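Local atomic coordinates of L-glyceraldehyde 3-phosphate reductase (Clostridium beijerinckii, PDB entry 6HG6), a protein that probably reduces aldehydes as an NADPH-binding member of the aldo-keto reductase family, with a TIM-barrel fold, and takes part in furfural detoxification. Residues Y196-K209 with M281-T293. Numbering follows the deposited sequence.
Sequences YSIFDRTIENNGLK and MALSWVLKDSEVT. With EDO (1,2-ethanediol), chain H.
In the TIM barrel, the loop and helical turns that follow strand 189-195 pack against helix 278-286 and the turn after it, with the W285 indole of that helix projecting against the loop. I198 lies over one face of that indole: its CG1 is 3.8 Å from the centroid of the five-membered ring and 26° off the normal, a CH-pi contact. Near the far rim, W285 CZ2 sits 3.4 Å from R201 CZ, over the centre of the guanidinium, but the two planes are 52° apart, which rules out a parallel stack. R201 is held in place by a nearly straight NE bond to I198 O (171°) and by an NH2 salt bridge to E204 OE1, both partners lying in the guanidinium plane. The Y196 ring meets the six-membered ring of W285 obliquely, their centroids 5.2 Å apart, while I203 CD1 covers its opposite face. Beside the indole runs a polar network linking the connection after strand 189-195 to the turn between helix 278-286 and strand 294-297. Y196 OH donates to E204 OE2, at a distance of 2.4 Å that should be read with caution, and accepts from K209 NZ; a water donates to both Y196 OH and W285 O. The extended K209 side chain brings NZ within 2.6 Å of D289 OD2, on the anti side of the carboxylate. K288 NZ meets D289 OD2 at 2.9 Å on the syn side, from the opposite face of the carboxylate plane to K209 NZ, so the shared negative charge probably offsets the 4.2 Å approach of K209 NZ to K288 NZ. Toward the cofactor side, a second water joins I198 N to A282 O, and A282 neighbours the NADPH-binding L225.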
# COMPACT_ATOMS: atom_id res chain seq x y z
N TYR A 196 -7.21 5.91 0.13
CA TYR A 196 -7.85 6.64 -0.99
C TYR A 196 -8.79 5.72 -1.73
O TYR A 196 -8.37 4.61 -2.08
CB TYR A 196 -6.76 7.16 -1.93
CG TYR A 196 -7.20 8.14 -2.98
CD1 TYR A 196 -8.12 9.14 -2.72
CD2 TYR A 196 -6.65 8.10 -4.26
CE1 TYR A 196 -8.52 10.04 -3.71
CE2 TYR A 196 -6.99 9.03 -5.23
CZ TYR A 196 -7.93 10.01 -4.97
OH TYR A 196 -8.27 10.89 -5.96
N SER A 197 -10.03 6.16 -1.93
CA SER A 197 -11.03 5.40 -2.70
C SER A 197 -12.05 6.38 -3.26
O SER A 197 -12.07 7.53 -2.85
CB SER A 197 -11.74 4.38 -1.87
OG SER A 197 -12.56 5.05 -0.93
N ILE A 198 -12.92 5.88 -4.12
CA ILE A 198 -14.08 6.69 -4.57
C ILE A 198 -14.83 7.24 -3.34
O ILE A 198 -15.33 8.38 -3.44
CB ILE A 198 -14.96 5.84 -5.49
CG1 ILE A 198 -14.24 5.63 -6.82
CG2 ILE A 198 -16.33 6.46 -5.66
CD1 ILE A 198 -14.93 4.69 -7.77
N PHE A 199 -14.91 6.49 -2.23
CA PHE A 199 -15.66 6.90 -1.01
C PHE A 199 -14.79 7.62 0.04
O PHE A 199 -15.37 8.15 1.02
CB PHE A 199 -16.36 5.69 -0.39
CG PHE A 199 -17.57 5.24 -1.15
CD1 PHE A 199 -18.54 6.14 -1.54
CD2 PHE A 199 -17.73 3.91 -1.50
CE1 PHE A 199 -19.66 5.73 -2.23
CE2 PHE A 199 -18.86 3.49 -2.19
CZ PHE A 199 -19.80 4.41 -2.60
N ASP A 200 -13.49 7.71 -0.16
CA ASP A 200 -12.61 8.41 0.81
C ASP A 200 -11.70 9.37 0.06
O ASP A 200 -10.66 8.93 -0.47
CB ASP A 200 -11.84 7.41 1.67
CG ASP A 200 -11.10 8.11 2.79
OD1 ASP A 200 -11.02 9.35 2.77
OD2 ASP A 200 -10.63 7.40 3.68
N ARG A 201 -12.07 10.64 0.07
CA ARG A 201 -11.34 11.71 -0.66
C ARG A 201 -10.41 12.48 0.26
O ARG A 201 -10.05 13.62 -0.08
CB ARG A 201 -12.38 12.65 -1.28
CG ARG A 201 -13.39 11.94 -2.17
CD ARG A 201 -12.77 11.03 -3.23
NE ARG A 201 -13.81 10.59 -4.16
CZ ARG A 201 -14.18 11.22 -5.28
NH1 ARG A 201 -15.16 10.71 -6.00
NH2 ARG A 201 -13.61 12.35 -5.68
N THR A 202 -10.08 11.93 1.43
CA THR A 202 -9.24 12.64 2.43
C THR A 202 -8.02 13.28 1.77
O THR A 202 -7.80 14.48 2.02
CB THR A 202 -8.81 11.72 3.59
OG1 THR A 202 -10.02 11.31 4.21
CG2 THR A 202 -7.93 12.43 4.60
N ILE A 203 -7.28 12.55 0.94
CA ILE A 203 -6.00 13.08 0.37
C ILE A 203 -6.28 14.20 -0.66
O ILE A 203 -5.32 14.91 -1.01
CB ILE A 203 -5.09 11.96 -0.20
CG1 ILE A 203 -5.66 11.31 -1.46
CG2 ILE A 203 -4.75 10.92 0.85
CD1 ILE A 203 -4.64 10.45 -2.17
N GLU A 204 -7.51 14.34 -1.13
CA GLU A 204 -7.89 15.43 -2.08
C GLU A 204 -8.16 16.70 -1.26
O GLU A 204 -8.16 17.79 -1.87
CB GLU A 204 -9.13 15.03 -2.89
CG GLU A 204 -8.94 13.85 -3.83
CD GLU A 204 -10.18 13.40 -4.62
OE1 GLU A 204 -11.27 13.98 -4.42
OE2 GLU A 204 -10.06 12.48 -5.46
N ASN A 205 -8.42 16.58 0.04
CA ASN A 205 -8.89 17.68 0.92
C ASN A 205 -7.91 18.06 2.04
O ASN A 205 -8.06 19.18 2.59
CB ASN A 205 -10.24 17.30 1.56
CG ASN A 205 -11.28 17.00 0.50
OD1 ASN A 205 -11.37 17.70 -0.48
ND2 ASN A 205 -12.07 15.96 0.70
N ASN A 206 -6.94 17.22 2.37
CA ASN A 206 -5.98 17.52 3.46
C ASN A 206 -4.61 17.93 2.88
O ASN A 206 -3.65 17.96 3.62
CB ASN A 206 -5.82 16.33 4.42
CG ASN A 206 -5.08 15.18 3.80
OD1 ASN A 206 -4.71 15.24 2.63
ND2 ASN A 206 -4.84 14.14 4.58
N GLY A 207 -4.54 18.17 1.57
CA GLY A 207 -3.34 18.65 0.88
C GLY A 207 -2.35 17.57 0.50
O GLY A 207 -1.42 17.92 -0.23
N LEU A 208 -2.56 16.31 0.88
CA LEU A 208 -1.53 15.26 0.65
C LEU A 208 -1.34 15.01 -0.84
O LEU A 208 -0.16 14.97 -1.30
CB LEU A 208 -1.86 13.99 1.44
CG LEU A 208 -0.81 12.88 1.42
CD1 LEU A 208 -0.84 12.14 0.09
CD2 LEU A 208 0.61 13.42 1.72
N LYS A 209 -2.41 14.81 -1.58
CA LYS A 209 -2.26 14.45 -3.02
C LYS A 209 -1.52 15.57 -3.77
O LYS A 209 -0.56 15.23 -4.51
CB LYS A 209 -3.60 14.13 -3.63
CG LYS A 209 -3.55 13.38 -4.95
CD LYS A 209 -4.97 13.07 -5.43
CE LYS A 209 -4.99 12.43 -6.80
NZ LYS A 209 -6.33 12.41 -7.43
N MET A 281 -13.25 -1.08 -11.41
CA MET A 281 -13.35 0.36 -11.71
C MET A 281 -12.79 1.16 -10.53
O MET A 281 -12.14 2.19 -10.74
CB MET A 281 -14.78 0.81 -11.96
CG MET A 281 -14.82 2.25 -12.35
SD MET A 281 -16.47 2.82 -12.75
CE MET A 281 -17.15 3.04 -11.10
N ALA A 282 -13.04 0.69 -9.30
CA ALA A 282 -12.57 1.37 -8.08
C ALA A 282 -11.04 1.42 -8.10
O ALA A 282 -10.49 2.45 -7.67
CB ALA A 282 -13.12 0.69 -6.84
N LEU A 283 -10.39 0.34 -8.55
CA LEU A 283 -8.90 0.27 -8.62
C LEU A 283 -8.42 1.21 -9.73
O LEU A 283 -7.50 1.99 -9.46
CB LEU A 283 -8.42 -1.15 -8.89
CG LEU A 283 -8.76 -2.19 -7.82
CD1 LEU A 283 -8.19 -3.54 -8.23
CD2 LEU A 283 -8.24 -1.79 -6.47
N SER A 284 -9.06 1.17 -10.89
CA SER A 284 -8.72 2.06 -12.04
C SER A 284 -8.88 3.52 -11.62
O SER A 284 -8.03 4.34 -11.98
CB SER A 284 -9.52 1.77 -13.23
OG SER A 284 -9.31 0.44 -13.64
N TRP A 285 -9.92 3.85 -10.86
CA TRP A 285 -10.18 5.26 -10.50
C TRP A 285 -9.05 5.79 -9.61
O TRP A 285 -8.59 6.93 -9.81
CB TRP A 285 -11.58 5.36 -9.86
CG TRP A 285 -11.94 6.75 -9.49
CD1 TRP A 285 -12.67 7.62 -10.24
CD2 TRP A 285 -11.60 7.45 -8.28
NE1 TRP A 285 -12.80 8.80 -9.58
CE2 TRP A 285 -12.17 8.74 -8.39
CE3 TRP A 285 -10.91 7.12 -7.13
CZ2 TRP A 285 -12.02 9.71 -7.40
CZ3 TRP A 285 -10.77 8.08 -6.14
CH2 TRP A 285 -11.34 9.34 -6.27
N VAL A 286 -8.62 5.03 -8.63
CA VAL A 286 -7.54 5.49 -7.73
C VAL A 286 -6.27 5.82 -8.53
O VAL A 286 -5.51 6.69 -8.08
CB VAL A 286 -7.31 4.42 -6.64
CG1 VAL A 286 -6.00 4.56 -6.01
CG2 VAL A 286 -8.43 4.48 -5.62
N LEU A 287 -6.03 5.13 -9.63
CA LEU A 287 -4.82 5.30 -10.50
C LEU A 287 -5.03 6.34 -11.61
O LEU A 287 -4.13 6.49 -12.45
CB LEU A 287 -4.49 3.95 -11.15
CG LEU A 287 -3.88 2.91 -10.21
CD1 LEU A 287 -3.81 1.57 -10.92
CD2 LEU A 287 -2.51 3.30 -9.68
N LYS A 288 -6.16 7.00 -11.68
CA LYS A 288 -6.45 7.83 -12.88
C LYS A 288 -5.43 8.97 -13.02
O LYS A 288 -5.20 9.39 -14.17
CB LYS A 288 -7.89 8.33 -12.86
CG LYS A 288 -8.24 9.41 -11.85
CD LYS A 288 -9.75 9.59 -11.82
CE LYS A 288 -10.24 10.85 -11.15
NZ LYS A 288 -9.45 11.29 -10.01
N ASP A 289 -5.03 9.56 -11.92
CA ASP A 289 -4.10 10.72 -11.87
C ASP A 289 -2.66 10.21 -11.71
O ASP A 289 -2.38 9.35 -10.87
CB ASP A 289 -4.50 11.69 -10.76
CG ASP A 289 -5.90 12.25 -10.95
OD1 ASP A 289 -6.26 12.66 -12.10
OD2 ASP A 289 -6.66 12.21 -9.98
N SER A 290 -1.74 10.79 -12.47
CA SER A 290 -0.31 10.34 -12.49
C SER A 290 0.33 10.43 -11.11
O SER A 290 1.29 9.64 -10.87
CB SER A 290 0.48 11.15 -13.52
OG SER A 290 0.50 12.52 -13.14
N GLU A 291 -0.11 11.34 -10.23
CA GLU A 291 0.57 11.50 -8.92
C GLU A 291 0.27 10.29 -8.02
O GLU A 291 0.97 10.10 -7.03
CB GLU A 291 0.23 12.80 -8.20
CG GLU A 291 -1.25 13.02 -7.93
CD GLU A 291 -1.99 13.77 -9.02
OE1 GLU A 291 -1.72 13.55 -10.27
OE2 GLU A 291 -2.86 14.59 -8.61
N VAL A 292 -0.69 9.44 -8.36
CA VAL A 292 -0.90 8.19 -7.58
C VAL A 292 -0.05 7.12 -8.26
O VAL A 292 -0.29 6.81 -9.43
CB VAL A 292 -2.37 7.79 -7.45
CG1 VAL A 292 -2.49 6.45 -6.74
CG2 VAL A 292 -3.12 8.88 -6.69
N THR A 293 0.96 6.65 -7.58
CA THR A 293 1.95 5.73 -8.18
C THR A 293 1.38 4.31 -8.32
O THR A 293 1.49 3.69 -9.38
CB THR A 293 3.20 5.67 -7.32
OG1 THR A 293 3.60 7.00 -6.98
CG2 THR A 293 4.31 4.90 -8.02
C1 EDO H . -4.98 21.02 -1.61
O1 EDO H . -3.80 21.71 -1.19
C2 EDO H . -5.88 20.69 -0.47
O2 EDO H . -6.35 19.36 -0.50
O HOH W 1 -8.44 9.30 -8.40
O HOH W 2 -11.76 3.45 -5.26
O HOH W 3 -10.71 12.86 -7.95